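Local coordinates for VAO-type flavoprotein oxidase VAO615 (PDB 6F72) that binds one FAD bicovalently and probably acts as an oxidoreductase whose reduced flavin reacts rapidly with oxygen, although no substrate has been identified, at residues Tyr126-Thr131 with Leu169-His174; Gly336-Thr341 with Gly353-Ala358. All coordinates share one frame; numbering follows the deposited sequence.

Contact 1 of 2, residues Tyr126-Thr131 with Leu169-His174. With NAG (2-acetamido-2-deoxy-beta-D-glucopyranose), chain D.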
loop_
_atom_site.group_PDB
_atom_site.type_symbol
_atom_site.label_atom_id
_atom_site.label_comp_id
_atom_site.label_asym_id
_atom_site.label_seq_id
_atom_site.Cartn_x
_atom_site.Cartn_y
_atom_site.Cartn_z
ATOM N N TYR A 126 -13.196 12.773 14.847
ATOM C CA TYR A 126 -14.389 11.911 14.774
ATOM C C TYR A 126 -14.299 10.966 13.582
ATOM O O TYR A 126 -13.723 11.311 12.539
ATOM C CB TYR A 126 -15.669 12.743 14.656
ATOM C CG TYR A 126 -16.024 13.500 15.910
ATOM C CD1 TYR A 126 -16.812 12.910 16.911
ATOM C CD2 TYR A 126 -15.574 14.812 16.101
ATOM C CE1 TYR A 126 -17.133 13.611 18.073
ATOM C CE2 TYR A 126 -15.877 15.515 17.252
ATOM C CZ TYR A 126 -16.665 14.921 18.228
ATOM O OH TYR A 126 -16.956 15.651 19.360
ATOM N N VAL A 127 -14.892 9.786 13.750
ATOM C CA VAL A 127 -14.798 8.693 12.778
ATOM C C VAL A 127 -16.213 8.263 12.369
ATOM O O VAL A 127 -17.019 7.857 13.227
ATOM C CB VAL A 127 -14.016 7.491 13.379
ATOM C CG1 VAL A 127 -14.025 6.291 12.443
ATOM C CG2 VAL A 127 -12.587 7.880 13.762
ATOM N N VAL A 128 -16.517 8.362 11.073
ATOM C CA VAL A 128 -17.806 7.872 10.528
ATOM C C VAL A 128 -17.676 6.381 10.229
ATOM O O VAL A 128 -16.949 5.993 9.309
ATOM C CB VAL A 128 -18.257 8.632 9.260
ATOM C CG1 VAL A 128 -19.597 8.091 8.750
ATOM C CG2 VAL A 128 -18.372 10.119 9.540
ATOM N N ASN A 129 -18.366 5.555 11.016
ATOM C CA ASN A 129 -18.343 4.110 10.837
ATOM C C ASN A 129 -19.322 3.767 9.707
ATOM O O ASN A 129 -20.483 3.415 9.954
ATOM C CB ASN A 129 -18.670 3.409 12.163
ATOM C CG ASN A 129 -18.749 1.894 12.047
ATOM O OD1 ASN A 129 -18.410 1.298 11.013
ATOM N ND2 ASN A 129 -19.205 1.263 13.134
ATOM N N VAL A 130 -18.822 3.869 8.465
ATOM C CA VAL A 130 -19.654 3.838 7.252
ATOM C C VAL A 130 -20.313 2.475 7.040
ATOM O O VAL A 130 -19.655 1.431 7.086
ATOM C CB VAL A 130 -18.862 4.287 5.993
ATOM C CG1 VAL A 130 -19.684 4.121 4.713
ATOM C CG2 VAL A 130 -18.396 5.735 6.127
ATOM N N THR A 131 -21.629 2.503 6.828
ATOM C CA THR A 131 -22.385 1.285 6.572
ATOM C C THR A 131 -22.892 1.226 5.125
ATOM O O THR A 131 -23.364 0.179 4.696
ATOM C CB THR A 131 -23.577 1.131 7.528
ATOM O OG1 THR A 131 -24.460 2.245 7.362
ATOM C CG2 THR A 131 -23.119 1.054 8.966
ATOM N N LEU A 169 -12.814 14.827 10.215
ATOM C CA LEU A 169 -13.851 13.812 10.201
ATOM C C LEU A 169 -13.407 12.738 9.217
ATOM O O LEU A 169 -13.155 13.038 8.044
ATOM C CB LEU A 169 -15.188 14.422 9.760
ATOM C CG LEU A 169 -16.410 13.501 9.703
ATOM C CD1 LEU A 169 -16.808 13.070 11.101
ATOM C CD2 LEU A 169 -17.562 14.191 8.993
ATOM N N SER A 170 -13.300 11.502 9.698
ATOM C CA SER A 170 -12.792 10.401 8.880
ATOM C C SER A 170 -13.903 9.478 8.401
ATOM O O SER A 170 -14.756 9.063 9.183
ATOM C CB SER A 170 -11.730 9.593 9.637
ATOM O OG SER A 170 -11.415 8.378 8.963
ATOM N N LEU A 171 -13.879 9.164 7.105
ATOM C CA LEU A 171 -14.785 8.179 6.538
ATOM C C LEU A 171 -14.095 6.845 6.660
ATOM O O LEU A 171 -13.122 6.552 5.956
ATOM C CB LEU A 171 -15.146 8.512 5.088
ATOM C CG LEU A 171 -15.708 9.920 4.885
ATOM C CD1 LEU A 171 -15.787 10.282 3.415
ATOM C CD2 LEU A 171 -17.061 10.065 5.572
ATOM N N TRP A 172 -14.585 6.054 7.604
ATOM C CA TRP A 172 -13.941 4.806 7.956
ATOM C C TRP A 172 -14.647 3.695 7.215
ATOM O O TRP A 172 -15.786 3.377 7.525
ATOM C CB TRP A 172 -13.964 4.603 9.481
ATOM C CG TRP A 172 -13.250 3.387 9.994
ATOM C CD1 TRP A 172 -12.047 2.910 9.574
ATOM C CD2 TRP A 172 -13.668 2.524 11.064
ATOM N NE1 TRP A 172 -11.691 1.794 10.289
ATOM C CE2 TRP A 172 -12.662 1.535 11.219
ATOM C CE3 TRP A 172 -14.795 2.485 11.905
ATOM C CZ2 TRP A 172 -12.745 0.509 12.178
ATOM C CZ3 TRP A 172 -14.879 1.458 12.868
ATOM C CH2 TRP A 172 -13.853 0.483 12.985
ATOM N N MET A 173 -13.939 3.108 6.255
ATOM C CA MET A 173 -14.492 2.194 5.252
ATOM C C MET A 173 -14.263 0.732 5.587
ATOM O O MET A 173 -14.751 -0.151 4.867
ATOM C CB MET A 173 -13.846 2.466 3.869
ATOM C CG MET A 173 -13.762 3.933 3.490
ATOM S SD MET A 173 -15.343 4.799 3.638
ATOM C CE MET A 173 -16.175 4.097 2.229
ATOM N N HIS A 174 -13.530 0.497 6.672
ATOM C CA HIS A 174 -13.070 -0.829 7.118
ATOM C C HIS A 174 -14.126 -1.929 7.186
ATOM O O HIS A 174 -13.816 -3.101 6.950
ATOM C CB HIS A 174 -12.390 -0.688 8.496
ATOM C CG HIS A 174 -11.963 -1.984 9.118
ATOM N ND1 HIS A 174 -11.106 -2.867 8.495
ATOM C CD2 HIS A 174 -12.254 -2.529 10.322
ATOM C CE1 HIS A 174 -10.909 -3.913 9.279
ATOM N NE2 HIS A 174 -11.587 -3.728 10.398
HETATM C C1 NAG D . -19.390 -0.162 13.248
HETATM C C2 NAG D . -19.162 -0.924 14.565
HETATM C C3 NAG D . -19.434 -2.417 14.365
HETATM C C4 NAG D . -20.842 -2.674 13.806
HETATM C C5 NAG D . -20.985 -1.883 12.500
HETATM C C6 NAG D . -22.368 -2.021 11.860
HETATM C C7 NAG D . -17.462 0.202 15.969
HETATM C C8 NAG D . -16.020 0.172 16.382
HETATM N N2 NAG D . -17.818 -0.751 15.102
HETATM O O3 NAG D . -19.233 -3.129 15.591
HETATM O O4 NAG D . -21.003 -4.071 13.522
HETATM O O5 NAG D . -20.693 -0.489 12.715
HETATM O O6 NAG D . -23.319 -1.180 12.526
HETATM O O7 NAG D . -18.231 1.053 16.396
HETATM O O HOH W 1 -16.991 0.998 7.669
#

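Contact 2 of 2, residues Gly336-Thr341 with Gly353-Ala358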
loop_
_atom_site.group_PDB
_atom_site.type_symbol
_atom_site.label_atom_id
_atom_site.label_comp_id
_atom_site.label_asym_id
_atom_site.label_seq_id
_atom_site.Cartn_x
_atom_site.Cartn_y
_atom_site.Cartn_z
ATOM N N GLY A 336 7.324 -15.656 -18.553
ATOM C CA GLY A 336 6.591 -16.917 -18.504
ATOM C C GLY A 336 5.443 -16.912 -17.504
ATOM O O GLY A 336 4.809 -17.944 -17.297
ATOM N N GLY A 337 5.182 -15.757 -16.883
ATOM C CA GLY A 337 4.088 -15.585 -15.924
ATOM C C GLY A 337 4.464 -15.749 -14.459
ATOM O O GLY A 337 3.585 -15.797 -13.603
ATOM N N ASN A 338 5.768 -15.811 -14.176
ATOM C CA ASN A 338 6.299 -16.097 -12.837
ATOM C C ASN A 338 6.860 -14.852 -12.158
ATOM O O ASN A 338 7.067 -13.836 -12.817
ATOM C CB ASN A 338 7.408 -17.147 -12.922
ATOM C CG ASN A 338 7.061 -18.300 -13.834
ATOM O OD1 ASN A 338 6.202 -19.113 -13.522
ATOM N ND2 ASN A 338 7.750 -18.384 -14.971
ATOM N N SER A 339 7.116 -14.942 -10.848
ATOM C CA SER A 339 7.711 -13.839 -10.097
ATOM C C SER A 339 8.648 -14.306 -8.996
ATOM O O SER A 339 8.504 -15.423 -8.472
ATOM C CB SER A 339 6.627 -12.969 -9.470
ATOM O OG SER A 339 5.929 -13.695 -8.473
ATOM N N PHE A 340 9.600 -13.436 -8.650
ATOM C CA PHE A 340 10.372 -13.564 -7.416
ATOM C C PHE A 340 10.098 -12.389 -6.512
ATOM O O PHE A 340 10.181 -11.231 -6.936
ATOM C CB PHE A 340 11.876 -13.650 -7.691
ATOM C CG PHE A 340 12.371 -15.046 -7.923
ATOM C CD1 PHE A 340 12.267 -16.020 -6.918
ATOM C CD2 PHE A 340 12.964 -15.393 -9.140
ATOM C CE1 PHE A 340 12.735 -17.316 -7.135
ATOM C CE2 PHE A 340 13.437 -16.683 -9.365
ATOM C CZ PHE A 340 13.316 -17.647 -8.363
ATOM N N THR A 341 9.734 -12.705 -5.271
ATOM C CA THR A 341 9.758 -11.741 -4.185
ATOM C C THR A 341 10.961 -12.108 -3.301
ATOM O O THR A 341 11.159 -13.280 -2.952
ATOM C CB THR A 341 8.382 -11.644 -3.464
ATOM O OG1 THR A 341 8.374 -10.513 -2.584
ATOM C CG2 THR A 341 8.011 -12.917 -2.665
ATOM N N GLY A 353 9.861 -17.869 -4.790
ATOM C CA GLY A 353 9.368 -17.964 -6.161
ATOM C C GLY A 353 7.898 -18.312 -6.271
ATOM O O GLY A 353 7.388 -19.121 -5.497
ATOM N N THR A 354 7.237 -17.705 -7.259
ATOM C CA THR A 354 5.825 -17.948 -7.566
ATOM C C THR A 354 5.703 -18.312 -9.052
ATOM O O THR A 354 5.985 -17.498 -9.938
ATOM C CB THR A 354 4.964 -16.719 -7.221
ATOM O OG1 THR A 354 5.058 -16.464 -5.813
ATOM C CG2 THR A 354 3.502 -16.935 -7.607
ATOM N N MET A 355 5.293 -19.551 -9.300
ATOM C CA MET A 355 5.303 -20.124 -10.641
ATOM C C MET A 355 3.942 -20.758 -10.987
ATOM O O MET A 355 3.806 -21.988 -10.966
ATOM C CB MET A 355 6.469 -21.123 -10.768
ATOM C CG MET A 355 7.849 -20.475 -10.679
ATOM S SD MET A 355 9.212 -21.594 -10.294
ATOM C CE MET A 355 9.046 -21.721 -8.510
ATOM N N PRO A 356 2.922 -19.915 -11.289
ATOM C CA PRO A 356 1.546 -20.435 -11.446
ATOM C C PRO A 356 1.419 -21.502 -12.533
ATOM O O PRO A 356 1.966 -21.344 -13.625
ATOM C CB PRO A 356 0.730 -19.180 -11.793
ATOM C CG PRO A 356 1.524 -18.050 -11.216
ATOM C CD PRO A 356 2.958 -18.446 -11.450
ATOM N N GLY A 357 0.738 -22.596 -12.210
ATOM C CA GLY A 357 0.534 -23.698 -13.152
ATOM C C GLY A 357 1.739 -24.587 -13.423
ATOM O O GLY A 357 1.663 -25.477 -14.285
ATOM N N ALA A 358 2.841 -24.358 -12.705
ATOM C CA ALA A 358 4.072 -25.137 -12.885
ATOM C C ALA A 358 4.138 -26.307 -11.917
ATOM O O ALA A 358 4.020 -26.109 -10.713
ATOM C CB ALA A 358 5.308 -24.250 -12.735
HETATM O O HOH W 2 7.084 -14.574 -5.528
#

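Contact 1 of 2, residues Tyr126-Thr131 with Leu169-His174
Y126-N129 and L169-W172 run side by side as parallel strands, their axes 4.7 Å apart at closest approach and inclined by 27°. They are the two central strands of the small mixed sheet in the FAD-binding PCMH-type domain; between them the chain passes through helix 133-146 and the outer strand 150-153. The ladder alternates in direction: S170 N donates to Y126 O, V128 N to S170 O (2.7 Å), W172 N to V128 O, and V130 N to W172 O. A water closes the ladder's end by donating to both V130 O and W172 O.

L169 and V128 share the face under helix 133-146, where A139 touches both. The leucine's CD1 lies 3.7 Å from V128 CG2 and equally near Y126 CB. V130 CG2 approaches M173 SD, and M173 also touches the FAD.

V127, N129 and W172 lie on the other face. V127 CG1 presses on W172 CB at 3.4 Å. W172 CG is anti to the backbone N (chi1 -176°), which carries the indole along the strand toward N129, whose OD1 it meets obliquely. N129 is glycosylated: its ND2 is bonded to C1 of the sugar, whose acetyl carbon C8 meets the indole edge 3.9 Å from W172 CZ3.

Contact 2 of 2, residues Gly336-Thr341 with Gly353-Ala358
S339 and T354 form a hydrogen-bonded antiparallel pair. S339 N donates to T354 O and T354 N to S339 O, each at 2.9 Å. F340 and G353 follow as a non-hydrogen-bonded pair.

The tight part is the face that carries F340. Its ring leans obliquely over the G353 backbone, which has no side chain there, with CE1 3.6 Å from G353 CA. The ring stacks with F333, meets F370 edge-to-face and meets F326 at about 50°. Helices 316-335 and 360-376 cover this face.

These strands form a beta hairpin, 339-344 with 348-356, within the large antiparallel sheet. Helix 316-335 enters it through a Schellman motif at G337, whose positive phi suits glycine. N338 follows. With CG anti to the carbonyl carbon (chi1 -44°), its amide lies across M355. OD1 sits 3.2 Å from M355 CA and 3.4 Å from M355 CB, while ND2 bonds back to F333 O. Replacing N338 by an alanine is likely to leave F333 O without this donor and open a gap beside the M355 side chain.

The opposite face, with S339 and T354, is polar and bridged by water. S339 OG lies 3.4 Å from T354 CB, and a water links the two hydroxyls, 2.8 Å from T354 OG1 and 3.3 Å from S339 OG. S339 OG also bonds to I239 O, and T354 OG1 to H394 NE2. The loose, solvent side is the end at G336-G337 and P356-G357. There P356 CD rests 3.5 Å from G337 O. M355 to A358 forms a type II beta turn, closed by A358 N to M355 O, with G357 exposed.

Contact 1 closes along the chain before contact 2 opens. Their centres are 38 Å apart, on opposite sides of the chain's centre, and their nearest atoms are about 24 Å apart. They share no sheet. Contact 1 pairs the inner strands of the four-stranded mixed sheet in the FAD-binding domain. Contact 2 pairs neighbouring strands of the seven-stranded antiparallel sheet, as expected for the substrate domain of VAO-type enzymes. They differ in distance from the FAD: M173 of contact 1 touches it, whereas the S339 side chain of contact 2 is about 11 Å away. The two contacts belong to different sheets of the fold, with the cofactor nearer the first.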